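Local coordinates for acetyl-CoA acetyltransferase (Mycobacterium smegmatis, PDB 4EGV), which is a monomeric thiolase-like protein whose family is generally associated with acyltransferase activity, although its own reaction is not firmly established, at residues 271-275 against 385-389; 340-344 against 380-384. All blocks are in the same frame, centred on the assembly; numbering follows the deposited sequence.

Contact 1: 271-275 against 385-389; sequences QGAAL and MHGIA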
loop_
_atom_site.group_PDB
_atom_site.type_symbol
_atom_site.label_atom_id
_atom_site.label_comp_id
_atom_site.label_asym_id
_atom_site.label_seq_id
_atom_site.Cartn_x
_atom_site.Cartn_y
_atom_site.Cartn_z
ATOM N N GLN A 271 3.548 -2.694 -16.896
ATOM C CA GLN A 271 4.544 -3.345 -16.045
ATOM C C GLN A 271 4.056 -4.648 -15.408
ATOM O O GLN A 271 2.899 -4.757 -15.000
ATOM C CB GLN A 271 5.025 -2.382 -14.957
ATOM C CG GLN A 271 3.929 -1.505 -14.375
ATOM C CD GLN A 271 4.399 -0.704 -13.177
ATOM O OE1 GLN A 271 3.914 -0.892 -12.061
ATOM N NE2 GLN A 271 5.348 0.197 -13.403
ATOM N N GLY A 272 4.951 -5.629 -15.322
ATOM C CA GLY A 272 4.660 -6.882 -14.657
ATOM C C GLY A 272 5.694 -7.197 -13.616
ATOM O O GLY A 272 6.823 -6.754 -13.710
ATOM N N ALA A 273 5.291 -7.941 -12.601
ATOM C CA ALA A 273 6.199 -8.449 -11.595
ATOM C C ALA A 273 5.821 -9.899 -11.224
ATOM O O ALA A 273 4.663 -10.233 -11.251
ATOM C CB ALA A 273 6.205 -7.514 -10.399
ATOM N N ALA A 274 6.798 -10.750 -10.903
ATOM C CA ALA A 274 6.567 -12.122 -10.479
ATOM C C ALA A 274 7.512 -12.537 -9.367
ATOM O O ALA A 274 8.644 -12.085 -9.313
ATOM C CB ALA A 274 6.686 -13.043 -11.643
ATOM N N LEU A 275 7.032 -13.385 -8.464
ATOM C CA LEU A 275 7.883 -13.992 -7.442
ATOM C C LEU A 275 7.847 -15.515 -7.460
ATOM O O LEU A 275 6.813 -16.121 -7.454
ATOM C CB LEU A 275 7.511 -13.490 -6.026
ATOM C CG LEU A 275 7.271 -11.987 -5.807
ATOM C CD1 LEU A 275 6.503 -11.711 -4.529
ATOM C CD2 LEU A 275 8.569 -11.204 -5.860
HETATM N N MSE A 385 4.707 -5.701 -5.369
HETATM C CA MSE A 385 5.445 -6.839 -5.830
HETATM C C MSE A 385 6.772 -6.444 -6.435
HETATM O O MSE A 385 7.711 -7.230 -6.453
HETATM C CB MSE A 385 4.653 -7.569 -6.859
HETATM C CG MSE A 385 5.261 -8.871 -7.173
HETATM SE SE MSE A 385 3.858 -9.965 -7.624
HETATM C CE MSE A 385 3.158 -9.094 -9.176
ATOM N N HIS A 386 6.808 -5.233 -6.967
ATOM C CA HIS A 386 8.027 -4.573 -7.344
ATOM C C HIS A 386 8.941 -4.262 -6.119
ATOM O O HIS A 386 10.142 -4.416 -6.186
ATOM C CB HIS A 386 7.664 -3.309 -8.137
ATOM C CG HIS A 386 7.017 -3.613 -9.450
ATOM N ND1 HIS A 386 7.740 -4.005 -10.555
ATOM C CD2 HIS A 386 5.713 -3.628 -9.823
ATOM C CE1 HIS A 386 6.917 -4.224 -11.558
ATOM N NE2 HIS A 386 5.685 -3.996 -11.140
ATOM N N GLY A 387 8.317 -3.822 -5.029
ATOM C CA GLY A 387 8.929 -3.678 -3.728
ATOM C C GLY A 387 9.618 -4.929 -3.227
ATOM O O GLY A 387 10.793 -4.892 -2.878
ATOM N N ILE A 388 8.875 -6.030 -3.211
ATOM C CA ILE A 388 9.405 -7.332 -2.872
ATOM C C ILE A 388 10.568 -7.747 -3.771
ATOM O O ILE A 388 11.583 -8.263 -3.289
ATOM C CB ILE A 388 8.304 -8.412 -2.839
ATOM C CG1 ILE A 388 7.242 -8.022 -1.817
ATOM C CG2 ILE A 388 8.867 -9.771 -2.521
ATOM C CD1 ILE A 388 5.976 -8.884 -1.786
ATOM N N ALA A 389 10.425 -7.544 -5.069
ATOM C CA ALA A 389 11.500 -7.876 -5.976
ATOM C C ALA A 389 12.761 -7.056 -5.657
ATOM O O ALA A 389 13.820 -7.620 -5.557
ATOM C CB ALA A 389 11.078 -7.755 -7.423
#

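Contact 2: 340-344 against 380-384; sequences FDLYS and GNNYS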
loop_
_atom_site.group_PDB
_atom_site.type_symbol
_atom_site.label_atom_id
_atom_site.label_comp_id
_atom_site.label_asym_id
_atom_site.label_seq_id
_atom_site.Cartn_x
_atom_site.Cartn_y
_atom_site.Cartn_z
ATOM N N PHE A 340 13.955 -0.113 3.571
ATOM C CA PHE A 340 12.488 -0.079 3.639
ATOM C C PHE A 340 11.888 0.154 2.263
ATOM O O PHE A 340 12.404 0.948 1.512
ATOM C CB PHE A 340 12.002 1.067 4.547
ATOM C CG PHE A 340 12.334 0.896 5.998
ATOM C CD1 PHE A 340 11.452 0.254 6.853
ATOM C CD2 PHE A 340 13.519 1.403 6.519
ATOM C CE1 PHE A 340 11.747 0.103 8.177
ATOM C CE2 PHE A 340 13.831 1.244 7.852
ATOM C CZ PHE A 340 12.943 0.592 8.679
ATOM N N ASP A 341 10.811 -0.567 1.951
ATOM C CA ASP A 341 9.846 -0.166 0.927
ATOM C C ASP A 341 8.476 -0.060 1.561
ATOM O O ASP A 341 7.833 -1.057 1.849
ATOM C CB ASP A 341 9.784 -1.096 -0.284
ATOM C CG ASP A 341 9.031 -0.456 -1.473
ATOM O OD1 ASP A 341 9.650 0.260 -2.262
ATOM O OD2 ASP A 341 7.819 -0.672 -1.624
ATOM N N LEU A 342 8.066 1.179 1.792
ATOM C CA LEU A 342 6.782 1.511 2.390
ATOM C C LEU A 342 5.832 1.990 1.309
ATOM O O LEU A 342 6.186 2.786 0.452
ATOM C CB LEU A 342 6.957 2.554 3.517
ATOM C CG LEU A 342 7.334 2.150 4.951
ATOM C CD1 LEU A 342 7.861 0.764 5.137
ATOM C CD2 LEU A 342 8.278 3.171 5.571
ATOM N N TYR A 343 4.629 1.457 1.331
ATOM C CA TYR A 343 3.658 1.768 0.318
ATOM C C TYR A 343 3.217 3.236 0.422
ATOM O O TYR A 343 2.855 3.724 1.500
ATOM C CB TYR A 343 2.481 0.830 0.477
ATOM C CG TYR A 343 1.459 0.864 -0.629
ATOM C CD1 TYR A 343 1.415 -0.165 -1.587
ATOM C CD2 TYR A 343 0.519 1.901 -0.716
ATOM C CE1 TYR A 343 0.490 -0.157 -2.599
ATOM C CE2 TYR A 343 -0.421 1.935 -1.729
ATOM C CZ TYR A 343 -0.434 0.897 -2.676
ATOM O OH TYR A 343 -1.377 0.914 -3.683
ATOM N N SER A 344 3.200 3.906 -0.732
ATOM C CA SER A 344 3.089 5.360 -0.821
ATOM C C SER A 344 2.251 5.886 -1.986
ATOM O O SER A 344 2.781 6.613 -2.841
ATOM C CB SER A 344 4.511 5.953 -0.927
ATOM O OG SER A 344 5.228 5.414 -2.036
ATOM N N GLY A 380 -1.670 1.242 -8.395
ATOM C CA GLY A 380 -1.599 0.970 -6.987
ATOM C C GLY A 380 -1.788 -0.459 -6.540
ATOM O O GLY A 380 -1.342 -0.823 -5.455
ATOM N N ASN A 381 -2.412 -1.271 -7.373
ATOM C CA ASN A 381 -2.725 -2.616 -6.969
ATOM C C ASN A 381 -1.567 -3.635 -6.877
ATOM O O ASN A 381 -1.466 -4.403 -5.912
ATOM C CB ASN A 381 -3.873 -3.169 -7.789
ATOM C CG ASN A 381 -4.769 -4.019 -6.953
ATOM O OD1 ASN A 381 -4.648 -5.254 -6.943
ATOM N ND2 ASN A 381 -5.639 -3.366 -6.177
ATOM N N ASN A 382 -0.707 -3.637 -7.884
ATOM C CA ASN A 382 0.409 -4.560 -7.946
ATOM C C ASN A 382 1.769 -3.931 -7.584
ATOM O O ASN A 382 2.808 -4.524 -7.768
ATOM C CB ASN A 382 0.450 -5.238 -9.326
ATOM C CG ASN A 382 1.225 -6.502 -9.299
ATOM O OD1 ASN A 382 0.888 -7.409 -8.551
ATOM N ND2 ASN A 382 2.299 -6.563 -10.059
ATOM N N TYR A 383 1.747 -2.732 -7.040
ATOM C CA TYR A 383 2.972 -2.028 -6.703
ATOM C C TYR A 383 3.928 -2.774 -5.775
ATOM O O TYR A 383 5.108 -2.860 -6.061
ATOM C CB TYR A 383 2.674 -0.667 -6.096
ATOM C CG TYR A 383 3.928 -0.084 -5.489
ATOM C CD1 TYR A 383 4.875 0.569 -6.297
ATOM C CD2 TYR A 383 4.209 -0.237 -4.123
ATOM C CE1 TYR A 383 6.007 1.059 -5.776
ATOM C CE2 TYR A 383 5.371 0.264 -3.599
ATOM C CZ TYR A 383 6.261 0.906 -4.433
ATOM O OH TYR A 383 7.415 1.432 -3.932
ATOM N N SER A 384 3.435 -3.305 -4.664
ATOM C CA SER A 384 4.308 -3.974 -3.690
ATOM C C SER A 384 5.032 -5.208 -4.204
ATOM O O SER A 384 5.896 -5.732 -3.543
ATOM C CB SER A 384 3.570 -4.311 -2.376
ATOM O OG SER A 384 3.621 -3.241 -1.450
#

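Contact 1: 271-275 against 385-389
A273 packs against M385 and H386 where a helix of the thiolase fold lies over an inner strand of the mixed sheet. Strand 271-275 and helix 385-389 cross at 55°, with their axes 7.9 Å apart at closest approach. All the touching residues are buried, and the packing is closer at A273 and L275 than at Q271. A273 CB sits over one face of the H386 imidazole, 3.6 Å from the ring centroid, in a CH-pi contact. The same methyl meets the M385 side chain, with A273 CB 3.6 Å from M385 CG. M385 is a selenomethionine. Its CG lies anti to the backbone N (chi1 -170°), which sets CG between A273 CB and L275 CG. L275 packs on the helix with both methyls at one branch of I388, and its CD2 is 3.6 Å from I388 CG2.

The Q271 side chain sits more loosely. Its amide plane and the imidazole are turned 49° from each other, and Q271 OE1 stays 3.7 Å from H386 NE2. No hydrogen bond joins the two segments. The imidazole is instead held through ND1 by Q27 of the adjacent strand 20-29. Strand 271-279 lies antiparallel between 20-29 and 136-143. Beside A273, the carbonyl oxygen G272 O approaches the ring obliquely, 3.3 Å from H386 CE1.

Contact 2: 340-344 against 380-384
D341 reaches across to Y383 near the end of an outermost strand of the thiolase-fold sheet. The carboxylate and the phenol come from opposite directions, with their planes 26° apart. Y383 OH donates a hydrogen bond to the syn lone pair of D341 OD2, at 3.1 Å. The other oxygen, OD1, accepts a bond from the backbone N of L369, which gives the carboxylate a second hold.

Y343 follows in the loop. Its CG is anti to the backbone N (chi1 -171°), and the ring runs past Y383 in the opposite direction. The edge of Y383 points toward the face of Y343 in an offset edge-to-face pair. The planes are 87° apart and the centroids 5.7 Å apart. Beyond the ring, Y343 OH donates a hydrogen bond to the backbone oxygen G380 O, modelled at 2.5 Å, a length doubtful at this resolution. That oxygen lies at the ring edge, near its plane, as does S384 OG, 3.8 Å from Y343 CD1. The two tyrosines thus make reciprocal links between the segments.

Both tyrosines also touch L373 of helix 373-376. Strand 402-409 flanks the contact, with N408 against Y343 and A407 against S384, early in helix 383-397.

Overall arrangement
Of the contact segments, 271-275 comes first in the chain, in the interior of the mixed sheet. The chain then runs on to 340-344, at the end of outermost strand 337-342. The next segment, 380-384, returns to 340-344 and closes the shorter loop, contact 2. Helix 383-397, which starts within this segment, continues into 385-389, which meets 271-275 and closes the longer loop, contact 1. Contact 2 is therefore nested within contact 1. Their centres are about 10 Å apart, and G387 CA of one packs 3.8 Å from D341 OD2 of the other. The loop before helix 383-397 and its first turns thus join an inner strand to an outermost one and the loop after it.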